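Local coordinates for endopolygalacturonase (PDB 1K5C), which probably hydrolyses the alpha-1,4 bonds between galacturonate units within polygalacturonate chains, cutting them into shorter pieces, at residues A[155-159]-A[160-164]; A[216-219]-A[220-223]; A[322-326]-A[327-331]. All coordinates share one frame; numbering follows the deposited sequence. Where two conformers were deposited one is given.

Contact 1. Residues A[155-159]-A[160-164]; sequences FDVSA and NNVTI. With NAG (2-acetamido-2-deoxy-beta-D-glucopyranose), chain C.
The ring of Phe155 carries Ile164 on one face. The methyl CG2 of Ile164 sits above the ring centre, 4.0 Å from the centroid and 9° off the normal, a CH-pi contact. The other branch of Ile164 runs back past the base of the ring, and its CD1 lies 4.0 Å from Phe155 CB. The two side chains lie alongside each other, pointing opposite ways. CG1 of Ile164 stands beside its own backbone N (chi1 -65°), and this splits the two branches between ring face and ring base. CD1 also meets Val157 CG2 tip to tip at 3.8 Å. Nearer the bend, Val162 CG2 rests 3.7 Å from Ala159 CB. Strand 155-158 and strand 162-164 run nearly antiparallel, yet their axes stay 9.9 Å apart and no hydrogen bond joins them. They are two walls of one coil of the right-handed parallel beta-helix of family 28, and the side chains between them fill its interior. Strand 155-158 pairs instead with the next coil, the Phe155 backbone being hydrogen-bonded to Cys175 and Ala177. At the bend Asn161 has a left-handed backbone conformation, and its side chain starts off away from residues 155-159. Its ND2 is covalently bonded to C1 of the N-linked sugar at 1.4 Å, while its OD1 is hydrogen-bonded to Asn183 ND2. The side chain of Asn160 lies alongside that sugar: CB is 3.4 Å from ring oxygen O5 and ND2 3.8 Å from C6. Its OD1 accepts a hydrogen bond from Asn182 N. An alanine in place of Asn160 would probably leave Asn182 N without this acceptor and strip the amide's cover from the C6 side of the sugar. Asn160 O is hydrogen-bonded to Thr127 OG1 on the adjacent strand 122-127.

Contact 2. Residues A[216-219]-A[220-223]; sequences NTVT and RSMY
Ser221 OG donates a hydrogen bond to Thr219 O at 2.7 Å. The hydroxyl reaches back over one residue to do so. It meets the carbonyl from above its plane, 52° out of it, with a C=O...O angle of 128°. OG stands beside the backbone N of Ser221 (chi1 -65°), which turns it back toward the carbonyl. The serine side chain also packs on Val218, whose methyl CG1 lies 3.5 Å from Ser221 OG. A buried hydroxyl is thus spent on a backbone carbonyl while one methyl of Val218 lies beside it. Between Thr219 and Ser221, Arg220 takes a left-handed backbone conformation and bends the chain. Its guanidinium group leads away, and NH2 forms a salt bridge with Asp144. Further on, the ring of Tyr223 has a cation-pi partner in Arg226, a galacturonate-binding residue. This is a corner of the right-handed parallel beta-helix, where the chain leaves strand 217-219 and turns into strand 223-230, which carries Arg226 and Lys228 of the substrate cleft.

Contact 3. Residues A[322-326]-A[327-331]; sequences IKSDK and AKITG
A type II' beta turn runs from Ser324 to Ala327, closed by a hydrogen bond from Ala327 N to Ser324 O at 3.0 Å. Asp325 takes the second position with phi 57° and psi -126°, an unusual conformation for a residue with a side chain. A second bond spans the same two ends. Ser324 OG donates to Ala327 O at 2.7 Å, approaching from above the carbonyl plane. For this OG stands between its own backbone N and carbonyl carbon (chi1 67°), the crowded position. The hydroxyl also accepts from a water at 2.9 Å. That water in turn accepts from Ile329 N, again at 2.9 Å, and so bridges the serine to the backbone of the outgoing strand. The turn lies on the last coil of the right-handed parallel beta-helix, near the C-terminal end. Strand 322-323 is the outermost strand on this side of its sheet. On the inner side of the turn Ile329 reaches back with CD1, which lies 3.9 Å from Ser324 CB. The same methyl touches CG2 of Ile322 at 4.1 Å, and the two isoleucines cross at a slant. Val298 of the preceding coil and Tyr334 pack against both. The side chains of Asp325 and Lys326 start off away from residues 327-331. Lys326 bends at its third and fourth torsions, which brings NZ round to Asp325 OD2 in a salt bridge of 2.8 Å on the syn lone pair. Asp325 OD2 also accepts a hydrogen bond from Cys303 N, so the carboxylate ties the turn to the coil before it. The methyl of Ala327 packs on Trp307 and Cys303.

How the contacts relate
The three contacts are bends in successive parts of one beta-helix and do not touch. Contacts 1 and 3 both leave strands of the same long parallel sheet, 155-158 and 322-323. Contact 2 enters that sheet at strand 223-230. Centres of contacts 1 and 2 are about 20 Å apart, those of contacts 2 and 3 about 24 Å, and those of contacts 1 and 3 about 28 Å. Contact 2 is closest to the substrate site: the Tyr223 side chain is about 4 Å from that of His195, the predicted active-site residue. In contact 1, Phe155 is about 11 Å from Asp173, side chain to side chain. Contact 3 lies away from the site.

Contact 1. Residues A[155-159]-A[160-164]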
ATOM      1  N   PHE A 155      -2.464  -1.554  -0.426  1.00 10.20           N
ATOM      2  CA  PHE A 155      -2.321  -1.512   1.036  1.00 10.29           C
ATOM      3  C   PHE A 155      -1.953  -0.085   1.435  1.00 10.44           C
ATOM      4  O   PHE A 155      -0.955   0.448   0.936  1.00 11.65           O
ATOM      5  CB  PHE A 155      -1.167  -2.431   1.516  1.00 10.69           C
ATOM      6  CG  PHE A 155      -1.345  -3.871   1.094  1.00 10.73           C
ATOM      7  CD1 PHE A 155      -2.077  -4.773   1.895  1.00 12.44           C
ATOM      8  CD2 PHE A 155      -0.792  -4.343  -0.106  1.00 11.99           C
ATOM      9  CE1 PHE A 155      -2.232  -6.088   1.478  1.00 13.57           C
ATOM     10  CE2 PHE A 155      -0.950  -5.649  -0.499  1.00 13.10           C
ATOM     11  CZ  PHE A 155      -1.689  -6.535   0.257  1.00 13.24           C
ATOM     12  N   ASP A 156      -2.744   0.502   2.334  1.00 10.32           N
ATOM     13  CA  ASP A 156      -2.423   1.798   2.967  1.00 10.21           C
ATOM     14  C   ASP A 156      -2.079   1.518   4.414  1.00 10.35           C
ATOM     15  O   ASP A 156      -2.910   0.980   5.151  1.00 10.96           O
ATOM     16  CB  ASP A 156      -3.620   2.748   2.870  1.00 10.76           C
ATOM     17  CG  ASP A 156      -3.941   3.181   1.454  1.00 10.69           C
ATOM     18  OD1 ASP A 156      -2.908   3.512   0.739  1.00 11.37           O
ATOM     19  OD2 ASP A 156      -5.077   3.248   1.027  1.00 11.93           O
ATOM     20  N   VAL A 157      -0.843   1.840   4.806  1.00 10.38           N
ATOM     21  CA  VAL A 157      -0.348   1.468   6.125  1.00 10.19           C
ATOM     22  C   VAL A 157      -0.069   2.682   6.974  1.00 10.31           C
ATOM     23  O   VAL A 157       0.759   3.520   6.620  1.00 10.96           O
ATOM     24  CB  VAL A 157       0.942   0.607   5.994  1.00 10.55           C
ATOM     25  CG1 VAL A 157       1.431   0.180   7.380  1.00 12.02           C
ATOM     26  CG2 VAL A 157       0.688  -0.613   5.092  1.00 12.25           C
ATOM     27  N   SER A 158      -0.740   2.740   8.131  1.00 10.65           N
ATOM     28  CA  SER A 158      -0.462   3.710   9.225  1.00 11.00           C
ATOM     29  C   SER A 158      -0.380   2.875  10.500  1.00 10.98           C
ATOM     30  O   SER A 158      -1.404   2.660  11.161  1.00 11.92           O
ATOM     31  CB  SER A 158      -1.489   4.816   9.295  1.00 11.77           C
ATOM     32  OG  SER A 158      -1.409   5.681   8.153  1.00 12.29           O
ATOM     33  N   ALA A 159       0.801   2.366  10.780  1.00 11.02           N
ATOM     34  CA  ALA A 159       0.906   1.312  11.811  1.00 11.75           C
ATOM     35  C   ALA A 159       2.379   1.031  12.045  1.00 10.99           C
ATOM     36  O   ALA A 159       3.226   1.207  11.184  1.00 11.68           O
ATOM     37  CB  ALA A 159       0.265   0.018  11.270  1.00 13.72           C
ATOM     38  N   ASN A 160       2.647   0.500  13.262  1.00 11.71           N
ATOM     39  CA  ASN A 160       3.966  -0.043  13.581  1.00 11.27           C
ATOM     40  C   ASN A 160       4.001  -1.549  13.387  1.00 11.47           C
ATOM     41  O   ASN A 160       2.986  -2.241  13.553  1.00 12.04           O
ATOM     42  CB  ASN A 160       4.321   0.288  15.044  1.00 12.29           C
ATOM     43  CG  ASN A 160       4.277   1.784  15.313  1.00 12.56           C
ATOM     44  OD1 ASN A 160       4.800   2.579  14.552  1.00 13.18           O
ATOM     45  ND2 ASN A 160       3.701   2.127  16.436  1.00 15.78           N
ATOM     46  N   ASN A 161       5.207  -2.091  13.150  1.00 11.06           N
ATOM     47  CA  ASN A 161       5.406  -3.529  13.297  1.00 11.21           C
ATOM     48  C   ASN A 161       4.550  -4.362  12.351  1.00 11.27           C
ATOM     49  O   ASN A 161       3.877  -5.306  12.739  1.00 12.12           O
ATOM     50  CB  ASN A 161       5.129  -3.959  14.771  1.00 12.31           C
ATOM     51  CG  ASN A 161       5.924  -3.117  15.740  0.57 13.04           C
ATOM     52  OD1 ASN A 161       7.121  -2.857  15.572  0.57 15.21           O
ATOM     53  ND2 ASN A 161       5.218  -2.722  16.817  0.57 13.65           N
ATOM     54  N   VAL A 162       4.626  -3.998  11.063  1.00 11.53           N
ATOM     55  CA  VAL A 162       3.862  -4.659   9.996  1.00 11.49           C
ATOM     56  C   VAL A 162       4.789  -5.342   9.010  1.00 11.16           C
ATOM     57  O   VAL A 162       5.820  -4.761   8.610  1.00 12.28           O
ATOM     58  CB  VAL A 162       3.014  -3.579   9.267  1.00 12.01           C
ATOM     59  CG1 VAL A 162       2.423  -4.140   7.960  1.00 13.17           C
ATOM     60  CG2 VAL A 162       1.922  -3.070  10.174  1.00 13.16           C
ATOM     61  N   THR A 163       4.400  -6.547   8.571  1.00 11.04           N
ATOM     62  CA  THR A 163       5.043  -7.213   7.469  1.00 10.88           C
ATOM     63  C   THR A 163       3.976  -7.566   6.432  1.00 10.93           C
ATOM     64  O   THR A 163       2.963  -8.171   6.808  1.00 11.86           O
ATOM     65  CB  THR A 163       5.761  -8.505   7.934  1.00 12.62           C
ATOM     66  OG1 THR A 163       6.760  -8.070   8.853  1.00 13.78           O
ATOM     67  CG2 THR A 163       6.374  -9.281   6.747  1.00 14.07           C
ATOM     68  N   ILE A 164       4.203  -7.202   5.168  1.00 10.76           N
ATOM     69  CA  ILE A 164       3.339  -7.557   4.067  1.00 10.53           C
ATOM     70  C   ILE A 164       4.219  -8.309   3.072  1.00 10.69           C
ATOM     71  O   ILE A 164       5.216  -7.724   2.581  1.00 11.07           O
ATOM     72  CB  ILE A 164       2.690  -6.296   3.436  1.00 10.67           C
ATOM     73  CG1 ILE A 164       1.754  -5.650   4.484  1.00 11.34           C
ATOM     74  CG2 ILE A 164       1.982  -6.643   2.133  1.00 11.95           C
ATOM     75  CD1 ILE A 164       1.312  -4.243   4.130  1.00 13.01           C
TER
HETATM   76  C1  NAG C2002       5.620  -2.028  18.005  0.53 15.28           C
HETATM   77  C2  NAG C2002       6.810  -2.831  18.704  0.53 16.90           C
HETATM   78  C3  NAG C2002       7.192  -1.985  19.976  0.53 19.50           C
HETATM   79  C4  NAG C2002       7.613  -0.572  19.604  0.53 20.13           C
HETATM   80  C5  NAG C2002       6.376   0.084  18.846  0.53 18.44           C
HETATM   81  C6  NAG C2002       6.934   1.380  18.275  0.53 21.63           C
HETATM   82  C7  NAG C2002       6.464  -5.257  18.632  0.53 16.36           C
HETATM   83  C8  NAG C2002       5.805  -6.418  19.183  0.53 20.12           C
HETATM   84  N2  NAG C2002       6.232  -4.073  19.198  0.53 17.29           N
HETATM   85  O3  NAG C2002       8.257  -2.666  20.685  0.53 22.94           O
HETATM   86  O4  NAG C2002       7.761   0.301  20.758  0.53 22.39           O
HETATM   87  O5  NAG C2002       6.229  -0.769  17.647  0.53 16.20           O
HETATM   88  O6  NAG C2002       7.561   0.890  17.101  0.53 27.55           O
HETATM   89  O7  NAG C2002       7.214  -5.324  17.723  0.53 19.36           O

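Contact 2. Residues A[216-219]-A[220-223]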
ATOM      1  N   ASN A 216      10.811  -7.365  -4.134  1.00 10.68           N
ATOM      2  CA  ASN A 216       9.561  -7.180  -4.857  1.00 10.47           C
ATOM      3  C   ASN A 216       9.778  -7.056  -6.350  1.00 10.91           C
ATOM      4  O   ASN A 216      10.834  -6.659  -6.831  1.00 12.57           O
ATOM      5  CB  ASN A 216       8.875  -5.867  -4.334  1.00 11.00           C
ATOM      6  CG  ASN A 216       8.690  -5.917  -2.848  1.00 10.40           C
ATOM      7  OD1 ASN A 216       9.481  -5.182  -2.100  1.00 12.24           O
ATOM      8  ND2 ASN A 216       7.795  -6.654  -2.348  1.00  9.71           N
ATOM      9  N   THR A 217       8.702  -7.374  -7.090  1.00 11.27           N
ATOM     10  CA  THR A 217       8.676  -7.156  -8.525  1.00 11.90           C
ATOM     11  C   THR A 217       7.595  -6.137  -8.854  1.00 12.37           C
ATOM     12  O   THR A 217       6.454  -6.244  -8.343  1.00 15.45           O
ATOM     13  CB  THR A 217       8.379  -8.498  -9.247  1.00 13.76           C
ATOM     14  OG1 THR A 217       9.421  -9.424  -8.978  0.78 15.06           O
ATOM     15  CG2 THR A 217       8.290  -8.372 -10.746  0.78 15.38           C
ATOM     16  N   VAL A 218       7.935  -5.134  -9.660  1.00 11.61           N
ATOM     17  CA  VAL A 218       7.011  -4.113 -10.087  1.00 11.83           C
ATOM     18  C   VAL A 218       7.046  -4.090 -11.613  1.00 12.27           C
ATOM     19  O   VAL A 218       8.160  -3.978 -12.189  1.00 13.32           O
ATOM     20  CB  VAL A 218       7.385  -2.734  -9.532  1.00 12.26           C
ATOM     21  CG1 VAL A 218       6.419  -1.655 -10.032  1.00 13.78           C
ATOM     22  CG2 VAL A 218       7.465  -2.750  -7.991  1.00 13.14           C
ATOM     23  N   THR A 219       5.888  -4.176 -12.262  1.00 12.10           N
ATOM     24  CA  THR A 219       5.817  -4.112 -13.730  1.00 12.19           C
ATOM     25  C   THR A 219       4.691  -3.172 -14.132  1.00 11.95           C
ATOM     26  O   THR A 219       3.735  -2.923 -13.378  1.00 12.00           O
ATOM     27  CB  THR A 219       5.579  -5.517 -14.314  1.00 13.84           C
ATOM     28  OG1 THR A 219       4.370  -6.061 -13.745  1.00 14.68           O
ATOM     29  CG2 THR A 219       6.753  -6.452 -14.062  1.00 15.94           C
ATOM     30  N   ARG A 220       4.795  -2.675 -15.379  1.00 12.69           N
ATOM     31  CA  ARG A 220       3.699  -1.939 -16.024  1.00 12.50           C
ATOM     32  C   ARG A 220       3.045  -0.928 -15.050  1.00 11.86           C
ATOM     33  O   ARG A 220       1.855  -0.977 -14.787  1.00 12.54           O
ATOM     34  CB  ARG A 220       2.701  -2.936 -16.614  1.00 13.85           C
ATOM     35  CG  ARG A 220       1.818  -2.339 -17.696  1.00 16.75           C
ATOM     36  CD  ARG A 220       0.830  -3.354 -18.268  1.00 20.46           C
ATOM     37  NE  ARG A 220      -0.119  -3.768 -17.280  1.00 17.74           N
ATOM     38  CZ  ARG A 220      -1.243  -3.089 -16.964  1.00 16.49           C
ATOM     39  NH1 ARG A 220      -1.625  -1.945 -17.564  1.00 20.37           N
ATOM     40  NH2 ARG A 220      -2.004  -3.561 -16.037  1.00 16.89           N
ATOM     41  N   SER A 221       3.893  -0.036 -14.552  1.00 12.04           N
ATOM     42  CA  SER A 221       3.488   0.919 -13.498  1.00 12.07           C
ATOM     43  C   SER A 221       3.960   2.285 -13.851  1.00 11.85           C
ATOM     44  O   SER A 221       4.892   2.495 -14.634  1.00 12.75           O
ATOM     45  CB  SER A 221       4.030   0.474 -12.122  1.00 12.39           C
ATOM     46  OG  SER A 221       3.431  -0.775 -11.710  1.00 12.51           O
ATOM     47  N   MET A 222       3.374   3.308 -13.173  1.00 11.87           N
ATOM     48  CA  MET A 222       3.721   4.690 -13.484  1.00 11.89           C
ATOM     49  C   MET A 222       5.044   5.099 -12.830  1.00 11.64           C
ATOM     50  O   MET A 222       5.755   5.974 -13.370  1.00 12.24           O
ATOM     51  CB  MET A 222       2.590   5.604 -13.030  1.00 13.30           C
ATOM     52  CG  MET A 222       2.699   7.047 -13.354  1.00 18.10           C
ATOM     53  SD  MET A 222       1.142   7.914 -13.066  1.00 23.26           S
ATOM     54  CE  MET A 222       0.124   6.763 -13.832  1.00 20.08           C
ATOM     55  N   TYR A 223       5.339   4.497 -11.669  1.00 11.49           N
ATOM     56  CA  TYR A 223       6.576   4.773 -10.950  1.00 11.41           C
ATOM     57  C   TYR A 223       7.090   3.437 -10.440  1.00 10.92           C
ATOM     58  O   TYR A 223       6.312   2.505 -10.251  1.00 11.58           O
ATOM     59  CB  TYR A 223       6.372   5.679  -9.701  1.00 12.04           C
ATOM     60  CG  TYR A 223       5.526   6.916  -9.968  1.00 12.26           C
ATOM     61  CD1 TYR A 223       6.065   8.147 -10.239  1.00 16.24           C
ATOM     62  CD2 TYR A 223       4.148   6.849  -9.911  1.00 13.49           C
ATOM     63  CE1 TYR A 223       5.228   9.266 -10.473  1.00 16.61           C
ATOM     64  CE2 TYR A 223       3.315   7.916 -10.149  1.00 14.92           C
ATOM     65  CZ  TYR A 223       3.884   9.130 -10.441  1.00 16.08           C
ATOM     66  OH  TYR A 223       3.079  10.235 -10.635  1.00 21.15           O
TER

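Contact 3. Residues A[322-326]-A[327-331]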
ATOM      1  N   ILE A 322      18.937  15.713  -9.609  1.00 13.96           N
ATOM      2  CA  ILE A 322      19.236  15.401  -8.210  1.00 13.48           C
ATOM      3  C   ILE A 322      19.471  16.687  -7.447  1.00 13.19           C
ATOM      4  O   ILE A 322      20.451  17.415  -7.703  1.00 15.60           O
ATOM      5  CB  ILE A 322      20.486  14.516  -8.069  1.00 15.28           C
ATOM      6  CG1 ILE A 322      20.402  13.198  -8.855  1.00 15.93           C
ATOM      7  CG2 ILE A 322      20.803  14.278  -6.567  1.00 15.71           C
ATOM      8  CD1 ILE A 322      19.322  12.316  -8.315  1.00 15.88           C
ATOM      9  N   LYS A 323      18.606  16.946  -6.478  1.00 12.65           N
ATOM     10  CA  LYS A 323      18.691  18.076  -5.544  1.00 12.50           C
ATOM     11  C   LYS A 323      18.524  17.400  -4.193  1.00 12.09           C
ATOM     12  O   LYS A 323      17.397  17.193  -3.710  1.00 12.64           O
ATOM     13  CB  LYS A 323      17.617  19.116  -5.853  1.00 13.77           C
ATOM     14  CG  LYS A 323      17.896  19.787  -7.184  1.00 17.79           C
ATOM     15  CD  LYS A 323      16.918  20.945  -7.378  1.00 24.23           C
ATOM     16  CE  LYS A 323      17.008  21.511  -8.803  1.00 30.09           C
ATOM     17  NZ  LYS A 323      16.120  22.707  -8.857  1.00 35.69           N
ATOM     18  N   SER A 324      19.640  17.007  -3.580  1.00 11.99           N
ATOM     19  CA  SER A 324      19.579  16.183  -2.365  1.00 12.23           C
ATOM     20  C   SER A 324      19.798  16.922  -1.084  1.00 11.51           C
ATOM     21  O   SER A 324      19.884  16.298  -0.016  1.00 11.69           O
ATOM     22  CB  SER A 324      20.558  14.995  -2.446  1.00 13.91           C
ATOM     23  OG  SER A 324      21.884  15.415  -2.434  1.00 15.14           O
ATOM     24  N   ASP A 325      19.885  18.255  -1.125  1.00 12.01           N
ATOM     25  CA  ASP A 325      20.040  19.047   0.094  1.00 11.70           C
ATOM     26  C   ASP A 325      21.284  18.602   0.844  1.00 11.67           C
ATOM     27  O   ASP A 325      22.372  18.566   0.264  1.00 13.15           O
ATOM     28  CB  ASP A 325      18.748  19.116   0.884  1.00 11.70           C
ATOM     29  CG  ASP A 325      18.844  20.028   2.093  1.00 11.31           C
ATOM     30  OD1 ASP A 325      19.194  21.207   1.889  1.00 13.24           O
ATOM     31  OD2 ASP A 325      18.576  19.562   3.223  1.00 11.56           O
ATOM     32  N   LYS A 326      21.174  18.260   2.119  1.00 11.37           N
ATOM     33  CA  LYS A 326      22.364  17.885   2.902  1.00 11.51           C
ATOM     34  C   LYS A 326      22.774  16.439   2.670  1.00 11.89           C
ATOM     35  O   LYS A 326      23.894  16.036   3.084  1.00 13.79           O
ATOM     36  CB  LYS A 326      22.077  18.078   4.409  1.00 11.51           C
ATOM     37  CG  LYS A 326      21.886  19.553   4.808  1.00 11.90           C
ATOM     38  CD  LYS A 326      21.376  19.676   6.219  1.00 12.79           C
ATOM     39  CE  LYS A 326      19.873  19.464   6.408  1.00 12.36           C
ATOM     40  NZ  LYS A 326      19.100  20.560   5.735  1.00 12.28           N
ATOM     41  N   ALA A 327      21.907  15.623   2.077  1.00 11.58           N
ATOM     42  CA  ALA A 327      22.226  14.207   1.883  1.00 11.79           C
ATOM     43  C   ALA A 327      23.264  14.057   0.782  1.00 11.76           C
ATOM     44  O   ALA A 327      23.301  14.828  -0.199  1.00 13.03           O
ATOM     45  CB  ALA A 327      20.977  13.418   1.511  1.00 12.20           C
ATOM     46  N   LYS A 328      24.117  13.047   0.980  1.00 12.23           N
ATOM     47  CA  LYS A 328      25.127  12.687  -0.044  1.00 12.67           C
ATOM     48  C   LYS A 328      24.736  11.362  -0.631  1.00 12.13           C
ATOM     49  O   LYS A 328      24.670  10.366   0.120  1.00 12.87           O
ATOM     50  CB  LYS A 328      26.520  12.594   0.602  1.00 15.95           C
ATOM     51  CG  LYS A 328      27.024  13.943   1.146  1.00 25.06           C
ATOM     52  CD  LYS A 328      28.395  13.741   1.792  1.00 40.81           C
ATOM     53  CE  LYS A 328      28.390  13.503   3.290  1.00 61.80           C
ATOM     54  NZ  LYS A 328      29.378  12.441   3.722  1.00 53.97           N
ATOM     55  N   ILE A 329      24.424  11.314  -1.944  1.00 12.75           N
ATOM     56  CA  ILE A 329      24.040  10.053  -2.582  1.00 13.23           C
ATOM     57  C   ILE A 329      25.248   9.449  -3.273  1.00 14.47           C
ATOM     58  O   ILE A 329      25.897  10.109  -4.116  1.00 18.82           O
ATOM     59  CB  ILE A 329      22.869  10.276  -3.575  1.00 14.22           C
ATOM     60  CG1 ILE A 329      21.682  10.956  -2.900  1.00 15.45           C
ATOM     61  CG2 ILE A 329      22.543   8.948  -4.221  1.00 18.27           C
ATOM     62  CD1 ILE A 329      20.524  11.305  -3.786  1.00 18.29           C
ATOM     63  N   THR A 330      25.623   8.230  -2.919  0.64 13.72           N
ATOM     64  CA  THR A 330      26.750   7.465  -3.498  0.64 16.94           C
ATOM     65  C   THR A 330      26.137   6.347  -4.339  0.64 15.23           C
ATOM     66  O   THR A 330      25.425   5.504  -3.807  0.64 14.68           O
ATOM     67  CB  THR A 330      27.578   6.810  -2.357  0.64 23.20           C
ATOM     68  OG1 THR A 330      28.171   7.797  -1.554  0.64 21.75           O
ATOM     69  CG2 THR A 330      28.724   5.982  -2.902  0.64 24.08           C
ATOM     70  N   GLY A 331      26.258   6.319  -5.661  0.64 22.29           N
ATOM     71  CA  GLY A 331      25.412   5.492  -6.636  0.64 20.39           C
ATOM     72  C   GLY A 331      26.285   4.280  -6.734  0.64 19.12           C
ATOM     73  O   GLY A 331      27.394   4.282  -6.080  0.64 23.20           O
TER
HETATM   74  O   HOH W   1      24.027  13.785  -3.394  1.00 19.13           O